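Local structure of galactose mutarotase-like protein (Clostridium acetobutylicum, 3OS7) at residues L251-I254 with K259-R262; G37-E42 with E63-R68; T168-V171 with E177-L180. The protein probably binds carbohydrates and may catalyse the interconversion of the alpha and beta anomers of aldose sugars, in the manner of an aldose 1-epimerase. One frame throughout, in Å; residues are numbered along the deposited sequence.

Interaction 1. Residues L251-I254 with K259-R262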
loop_
_atom_site.group_PDB
_atom_site.type_symbol
_atom_site.label_atom_id
_atom_site.label_comp_id
_atom_site.label_asym_id
_atom_site.label_seq_id
_atom_site.Cartn_x
_atom_site.Cartn_y
_atom_site.Cartn_z
ATOM N N LEU A 251 11.604 5.216 7.363
ATOM C CA LEU A 251 10.990 4.589 8.523
ATOM C C LEU A 251 12.033 4.006 9.450
ATOM O O LEU A 251 13.118 3.610 9.024
ATOM C CB LEU A 251 10.077 3.455 8.083
ATOM C CG LEU A 251 8.814 3.884 7.301
ATOM C CD1 LEU A 251 8.056 2.649 6.835
ATOM C CD2 LEU A 251 7.944 4.775 8.172
ATOM N N LYS A 252 11.676 3.907 10.719
ATOM C CA LYS A 252 12.482 3.185 11.697
ATOM C C LYS A 252 11.543 2.449 12.632
ATOM O O LYS A 252 10.321 2.678 12.597
ATOM C CB LYS A 252 13.386 4.139 12.468
ATOM C CG LYS A 252 12.629 5.196 13.264
ATOM C CD LYS A 252 13.544 6.066 14.158
ATOM C CE LYS A 252 12.692 6.847 15.143
ATOM N NZ LYS A 252 13.490 7.894 15.826
ATOM N N ASP A 253 12.097 1.539 13.433
ATOM C CA ASP A 253 11.367 0.978 14.565
ATOM C C ASP A 253 11.344 1.932 15.757
ATOM O O ASP A 253 12.299 2.681 16.015
ATOM C CB ASP A 253 11.968 -0.355 15.069
ATOM C CG ASP A 253 12.011 -1.455 14.018
ATOM O OD1 ASP A 253 11.441 -1.349 12.900
ATOM O OD2 ASP A 253 12.675 -2.460 14.330
ATOM N N ILE A 254 10.225 1.910 16.464
ATOM C CA ILE A 254 10.052 2.571 17.734
ATOM C C ILE A 254 9.597 1.550 18.771
ATOM O O ILE A 254 9.222 0.438 18.431
ATOM C CB ILE A 254 9.021 3.716 17.675
ATOM C CG1 ILE A 254 7.624 3.203 17.269
ATOM C CG2 ILE A 254 9.521 4.819 16.762
ATOM C CD1 ILE A 254 6.528 4.236 17.384
ATOM N N LYS A 259 7.615 -3.537 23.134
ATOM C CA LYS A 259 7.712 -4.285 21.914
ATOM C C LYS A 259 8.126 -3.305 20.802
ATOM O O LYS A 259 7.713 -2.142 20.841
ATOM C CB LYS A 259 6.311 -4.825 21.648
ATOM C CG LYS A 259 6.224 -5.925 20.709
ATOM C CD LYS A 259 4.781 -6.267 20.444
ATOM C CE LYS A 259 4.684 -7.586 19.721
ATOM N NZ LYS A 259 5.661 -7.724 18.614
ATOM N N THR A 260 8.922 -3.735 19.837
ATOM C CA THR A 260 9.210 -2.841 18.706
ATOM C C THR A 260 8.002 -2.774 17.751
ATOM O O THR A 260 7.264 -3.737 17.578
ATOM C CB THR A 260 10.462 -3.198 17.929
ATOM O OG1 THR A 260 10.328 -4.504 17.382
ATOM C CG2 THR A 260 11.715 -3.107 18.836
ATOM N N PHE A 261 7.846 -1.613 17.136
ATOM C CA PHE A 261 6.762 -1.378 16.197
ATOM C C PHE A 261 7.299 -0.534 15.076
ATOM O O PHE A 261 8.065 0.400 15.317
ATOM C CB PHE A 261 5.638 -0.634 16.879
ATOM C CG PHE A 261 4.504 -0.262 15.948
ATOM C CD1 PHE A 261 3.539 -1.185 15.615
ATOM C CD2 PHE A 261 4.439 0.994 15.390
ATOM C CE1 PHE A 261 2.516 -0.856 14.734
ATOM C CE2 PHE A 261 3.412 1.328 14.517
ATOM C CZ PHE A 261 2.460 0.417 14.202
ATOM N N ARG A 262 6.903 -0.889 13.857
ATOM C CA ARG A 262 7.131 -0.072 12.688
ATOM C C ARG A 262 5.800 0.073 11.955
ATOM O O ARG A 262 5.071 -0.895 11.768
ATOM C CB ARG A 262 8.188 -0.685 11.778
ATOM C CG ARG A 262 8.438 0.091 10.458
ATOM C CD ARG A 262 9.421 -0.604 9.499
ATOM N NE ARG A 262 10.725 -0.605 10.133
ATOM C CZ ARG A 262 11.897 -0.406 9.556
ATOM N NH1 ARG A 262 12.021 -0.166 8.273
ATOM N NH2 ARG A 262 12.985 -0.421 10.312
#
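R262 crosses D253 at a slant and turns the side edge of its guanidinium to one carboxylate oxygen. R262 NE reaches D253 OD1 at 3.0 Å, nearly along the C-O axis, while R262 NH2 meets the same OD1 at 3.2 Å from well above the carboxylate plane. The oxygen lies almost in the plane of the guanidinium, but the two flat groups stand 75° apart, so this is a side-on grip on one atom. The arginine arrives there because its chain runs out straight from the backbone, CG anti to N, and then bends at chi3 (-66°), which lays the guanidinium over the backbone of L251 and K252, with R262 NH1 4.1 Å from L251 CB. NH1 instead donates to the carbonyl of Y283, which with the grip on D253 helps fix the group, and to a tetraethylene glycol probably from the crystallisation liquor. Next to this, I254 and F261 form a hydrogen-bonded antiparallel pair in the beta hairpin of strands 246-256 and 259-261. I254 N meets F261 O at 2.9 Å in an almost straight bond (176°), and F261 N answers to I254 O at 2.8 Å. A C-H...O contact, D253 CA to F261 O at 3.4 Å, adds to this. Beta-branched I254 and aromatic F261 suit a strand pair, and both leave the backbone on the same face of the sheet, though the F261 ring then leads away; I254 CG1 lies at the ring edge, 4.3 Å from F261 CD2. Toward the turn the contact loosens: T260 and K259 are exposed, and T260 approaches I254 chiefly through its backbone. D253 also faces solvent, as suits an acid.

Interaction 2. Residues G37-E42 with E63-R68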
loop_
_atom_site.group_PDB
_atom_site.type_symbol
_atom_site.label_atom_id
_atom_site.label_comp_id
_atom_site.label_asym_id
_atom_site.label_seq_id
_atom_site.Cartn_x
_atom_site.Cartn_y
_atom_site.Cartn_z
ATOM N N GLY A 37 -6.424 -5.157 -9.680
ATOM C CA GLY A 37 -5.254 -5.109 -8.797
ATOM C C GLY A 37 -5.282 -6.028 -7.611
ATOM O O GLY A 37 -4.441 -5.889 -6.712
ATOM N N GLY A 38 -6.215 -6.979 -7.573
ATOM C CA GLY A 38 -6.413 -7.766 -6.345
ATOM C C GLY A 38 -6.589 -6.850 -5.150
ATOM O O GLY A 38 -6.116 -7.138 -4.044
ATOM N N ASN A 39 -7.326 -5.757 -5.363
ATOM C CA ASN A 39 -7.427 -4.700 -4.364
ATOM C C ASN A 39 -8.446 -5.098 -3.298
ATOM O O ASN A 39 -9.606 -5.350 -3.608
ATOM C CB ASN A 39 -7.821 -3.396 -5.068
ATOM C CG ASN A 39 -7.731 -2.173 -4.165
ATOM O OD1 ASN A 39 -8.033 -2.244 -2.967
ATOM N ND2 ASN A 39 -7.374 -1.018 -4.764
ATOM N N VAL A 40 -7.995 -5.154 -2.043
ATOM C CA VAL A 40 -8.863 -5.181 -0.877
ATOM C C VAL A 40 -9.447 -3.765 -0.610
ATOM O O VAL A 40 -8.763 -2.878 -0.117
ATOM C CB VAL A 40 -8.144 -5.726 0.372
ATOM C CG1 VAL A 40 -9.090 -5.733 1.592
ATOM C CG2 VAL A 40 -7.595 -7.127 0.091
ATOM N N VAL A 41 -10.697 -3.567 -1.000
ATOM C CA VAL A 41 -11.364 -2.272 -0.956
ATOM C C VAL A 41 -12.176 -2.023 0.287
ATOM O O VAL A 41 -12.606 -0.896 0.534
ATOM C CB VAL A 41 -12.280 -2.060 -2.188
ATOM C CG1 VAL A 41 -11.442 -2.048 -3.445
ATOM C CG2 VAL A 41 -13.446 -3.092 -2.263
ATOM N N GLU A 42 -12.367 -3.059 1.089
ATOM C CA GLU A 42 -13.066 -2.937 2.348
ATOM C C GLU A 42 -12.457 -3.842 3.414
ATOM O O GLU A 42 -12.134 -4.969 3.133
ATOM C CB GLU A 42 -14.546 -3.305 2.153
ATOM C CG GLU A 42 -15.394 -2.794 3.299
ATOM C CD GLU A 42 -16.871 -2.970 3.045
ATOM O OE1 GLU A 42 -17.262 -4.112 2.738
ATOM O OE2 GLU A 42 -17.619 -1.967 3.143
ATOM N N GLU A 63 -15.521 1.231 -14.470
ATOM C CA GLU A 63 -14.477 1.777 -15.306
ATOM C C GLU A 63 -13.710 2.923 -14.631
ATOM O O GLU A 63 -12.498 3.031 -14.809
ATOM C CB GLU A 63 -15.077 2.274 -16.623
ATOM C CG GLU A 63 -14.076 2.324 -17.747
ATOM C CD GLU A 63 -13.518 0.953 -18.114
ATOM O OE1 GLU A 63 -14.145 -0.086 -17.777
ATOM O OE2 GLU A 63 -12.443 0.923 -18.752
ATOM N N ASP A 64 -14.416 3.742 -13.853
ATOM C CA ASP A 64 -13.818 4.847 -13.098
ATOM C C ASP A 64 -12.978 4.328 -11.932
ATOM O O ASP A 64 -11.959 4.931 -11.604
ATOM C CB ASP A 64 -14.877 5.811 -12.579
ATOM C CG ASP A 64 -15.618 6.539 -13.711
ATOM O OD1 ASP A 64 -15.000 6.780 -14.760
ATOM O OD2 ASP A 64 -16.821 6.833 -13.556
ATOM N N PHE A 65 -13.378 3.192 -11.359
ATOM C CA PHE A 65 -12.549 2.498 -10.379
ATOM C C PHE A 65 -11.280 1.945 -11.042
ATOM O O PHE A 65 -10.153 2.249 -10.612
ATOM C CB PHE A 65 -13.329 1.391 -9.682
ATOM C CG PHE A 65 -12.498 0.576 -8.712
ATOM C CD1 PHE A 65 -11.750 1.200 -7.710
ATOM C CD2 PHE A 65 -12.453 -0.797 -8.808
ATOM C CE1 PHE A 65 -10.986 0.449 -6.815
ATOM C CE2 PHE A 65 -11.675 -1.549 -7.921
ATOM C CZ PHE A 65 -10.948 -0.928 -6.928
ATOM N N LYS A 66 -11.443 1.204 -12.129
ATOM C CA LYS A 66 -10.308 0.562 -12.801
ATOM C C LYS A 66 -9.285 1.573 -13.304
ATOM O O LYS A 66 -8.084 1.292 -13.320
ATOM C CB LYS A 66 -10.779 -0.314 -13.955
ATOM C CG LYS A 66 -9.649 -0.900 -14.821
ATOM C CD LYS A 66 -10.164 -1.894 -15.861
ATOM C CE LYS A 66 -10.804 -1.200 -17.068
ATOM N NZ LYS A 66 -11.359 -2.175 -18.077
ATOM N N ASN A 67 -9.763 2.744 -13.709
ATOM C CA ASN A 67 -8.875 3.795 -14.202
ATOM C C ASN A 67 -8.114 4.555 -13.120
ATOM O O ASN A 67 -7.068 5.137 -13.409
ATOM C CB ASN A 67 -9.665 4.777 -15.043
ATOM C CG ASN A 67 -9.952 4.240 -16.416
ATOM O OD1 ASN A 67 -9.224 3.366 -16.928
ATOM N ND2 ASN A 67 -11.002 4.754 -17.029
ATOM N N ARG A 68 -8.613 4.527 -11.888
ATOM C CA ARG A 68 -7.936 5.190 -10.748
ATOM C C ARG A 68 -8.177 4.407 -9.447
ATOM O O ARG A 68 -8.849 4.855 -8.528
ATOM C CB ARG A 68 -8.418 6.626 -10.615
ATOM C CG ARG A 68 -7.467 7.496 -9.826
ATOM C CD ARG A 68 -8.175 8.729 -9.352
ATOM N NE ARG A 68 -7.257 9.640 -8.671
ATOM C CZ ARG A 68 -7.652 10.728 -8.033
ATOM N NH1 ARG A 68 -8.936 11.025 -7.974
ATOM N NH2 ARG A 68 -6.768 11.489 -7.420
#
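The side-chain amide of N39, whose ND2 lies beside the ring of F65, is gripped at both ends by the backbone: ND2 donates to the carbonyl of Y72, and OD1 accepts from the amide of L74. An asparagine suits this buried place because its one flat group offers a donor and an acceptor together. The two bonds hold the amide against rotation, and F65 meets a group already fixed. The approach is oblique, with ring and amide planes 53° apart and N39 ND2 4.2 Å from F65 CZ. The firmer touch is apolar. V41 sends its CG1 methyl to F65 CZ at 3.7 Å, again obliquely, so the far corner of the ring is shared by a methyl and an amide. F65 gets there by extending straight off helix 62-67, CG anti to the backbone N (chi1 176°), which carries CZ across toward strand 39-45. V36 and L60 also pack against the ring, and the ring of W15 meets it at about 20° between planes. N39 and V41 both point to the helix, as alternate residues of a strand do, while G38 and N39 together face I33 in a G1 beta bulge, for which the positive phi of G38 is well fitted by its lack of a side chain. On the helix, K66 NZ and E63 OE2 form a salt bridge of 3.4 Å on its more exposed side. No hydrogen bond or salt bridge joins helix and strand; the contact is van der Waals, one methyl and one amide nitrogen against the ring. The orientation of the N39 amide is set by its bonds to Y72 and L74, so F65 faces a polar group whose hydrogen bonds are made elsewhere.

Interaction 3. Residues T168-V171 with E177-L180. With EDO (1,2-ethanediol), chain H.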
loop_
_atom_site.group_PDB
_atom_site.type_symbol
_atom_site.label_atom_id
_atom_site.label_comp_id
_atom_site.label_asym_id
_atom_site.label_seq_id
_atom_site.Cartn_x
_atom_site.Cartn_y
_atom_site.Cartn_z
ATOM N N THR A 168 2.916 -9.962 0.868
ATOM C CA THR A 168 3.136 -9.581 -0.536
ATOM C C THR A 168 4.428 -10.240 -0.997
ATOM O O THR A 168 5.431 -10.193 -0.306
ATOM C CB THR A 168 3.271 -8.061 -0.672
ATOM O OG1 THR A 168 2.140 -7.445 -0.041
ATOM C CG2 THR A 168 3.390 -7.631 -2.123
ATOM N N SER A 169 4.412 -10.880 -2.151
ATOM C CA SER A 169 5.650 -11.494 -2.634
ATOM C C SER A 169 5.720 -11.418 -4.118
ATOM O O SER A 169 4.691 -11.361 -4.793
ATOM C CB SER A 169 5.765 -12.953 -2.159
ATOM O OG SER A 169 4.641 -13.695 -2.550
ATOM N N VAL A 170 6.948 -11.415 -4.630
ATOM C CA VAL A 170 7.167 -11.476 -6.042
ATOM C C VAL A 170 8.376 -12.368 -6.281
ATOM O O VAL A 170 9.293 -12.391 -5.461
ATOM C CB VAL A 170 7.354 -10.082 -6.674
ATOM C CG1 VAL A 170 8.431 -9.310 -5.991
ATOM C CG2 VAL A 170 7.626 -10.221 -8.138
ATOM N N VAL A 171 8.334 -13.119 -7.381
ATOM C CA VAL A 171 9.421 -14.012 -7.773
ATOM C C VAL A 171 9.807 -13.647 -9.211
ATOM O O VAL A 171 8.953 -13.442 -10.055
ATOM C CB VAL A 171 9.060 -15.518 -7.629
ATOM C CG1 VAL A 171 7.818 -15.899 -8.395
ATOM C CG2 VAL A 171 10.230 -16.380 -8.096
ATOM N N GLU A 177 18.772 -10.523 -13.947
ATOM C CA GLU A 177 18.551 -9.748 -12.738
ATOM C C GLU A 177 17.398 -8.752 -12.932
ATOM O O GLU A 177 17.419 -7.992 -13.878
ATOM C CB GLU A 177 19.841 -8.987 -12.443
ATOM C CG GLU A 177 20.016 -8.588 -11.032
ATOM C CD GLU A 177 21.225 -7.695 -10.810
ATOM O OE1 GLU A 177 21.929 -7.312 -11.785
ATOM O OE2 GLU A 177 21.461 -7.363 -9.641
HETATM N N MSE A 178 16.421 -8.759 -12.022
HETATM C CA MSE A 178 15.207 -7.961 -12.143
HETATM C C MSE A 178 15.199 -6.816 -11.121
HETATM O O MSE A 178 15.285 -7.048 -9.924
HETATM C CB MSE A 178 13.979 -8.821 -11.913
HETATM C CG MSE A 178 12.674 -8.133 -12.267
HETATM SE SE MSE A 178 11.129 -9.119 -11.735
HETATM C CE MSE A 178 10.839 -8.435 -9.965
ATOM N N PRO A 179 15.065 -5.576 -11.596
ATOM C CA PRO A 179 14.896 -4.447 -10.661
ATOM C C PRO A 179 13.670 -4.629 -9.793
ATOM O O PRO A 179 12.640 -5.110 -10.278
ATOM C CB PRO A 179 14.654 -3.256 -11.603
ATOM C CG PRO A 179 15.258 -3.693 -12.917
ATOM C CD PRO A 179 15.066 -5.150 -12.997
ATOM N N LEU A 180 13.737 -4.191 -8.539
ATOM C CA LEU A 180 12.637 -4.410 -7.619
ATOM C C LEU A 180 12.446 -3.211 -6.692
ATOM O O LEU A 180 13.367 -2.797 -5.977
ATOM C CB LEU A 180 12.932 -5.625 -6.741
ATOM C CG LEU A 180 11.880 -5.974 -5.683
ATOM C CD1 LEU A 180 10.656 -6.595 -6.312
ATOM C CD2 LEU A 180 12.515 -6.914 -4.694
HETATM C C1 EDO H . 6.364 -15.274 -4.950
HETATM O O1 EDO H . 5.924 -15.920 -3.758
HETATM C C2 EDO H . 5.162 -14.949 -5.836
HETATM O O2 EDO H . 4.451 -16.148 -6.205
#
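V170 divides its two methyls between two partners: CG1 goes to L180 and CG2 to M178. Its first torsion (54°) sets this up, placing CG1 between the backbone N and the carbonyl carbon and CG2 anti to the N. Toward L180 the fit is close, V170 CG1 to L180 CD1 at 3.5 Å, the two side chains sliding past each other in opposite directions. M178, a selenomethionine, crosses V170 at a slant; its long chain is extended until chi3 (90°) bends it, bringing M178 CE to V170 CG2 at 4.1 Å. A slim branched residue facing a longer, flexible one and a leucine suits a buried apolar patch. S169 has its side chain on the opposite face from V170, where its OG hydrogen-bonds an ethanediol O1 at 2.8 Å; this molecule, probably from the crystallisation liquor, also bonds to Q152, and its C1 lies 3.8 Å from V171 CG1. M178 is packed further by F78, F147 and H149. V170 CA and L180 CA, the nearest such pair, are 9.1 Å apart, so the strands are not paired; their side chains meet in a buried apolar layer, as expected of the beta-supersandwich fold of galactose mutarotase relatives. Strand 163-172 pairs instead with 151-160 and 329-340, whose F153 and W330 flank V170 and L180 respectively, while strand 178-189 pairs with 76-77, 297-303 and 322-324.

In the fold
From the N terminus, interaction 2 comes first, closing a span of 20 residues that returns helix 62-67 to strand 39-45 of the five-stranded sheet. Interaction 3 follows, spanning five residues between strands 163-172 and 178-189, which face each other without pairing. Last is interaction 1, where four residues separate the arms of a hairpin. The three lie in series, none nesting within or crossing another. Their centres are about 22 Å (2 and 3), 25 Å (1 and 3) and 30 Å (1 and 2) apart; interactions 1 and 2 lie on opposite sides of the chain's centre. Each secures a separate part of this beta-rich fold: 2 the helix to its sheet, 3 two facing strands, 1 a hairpin.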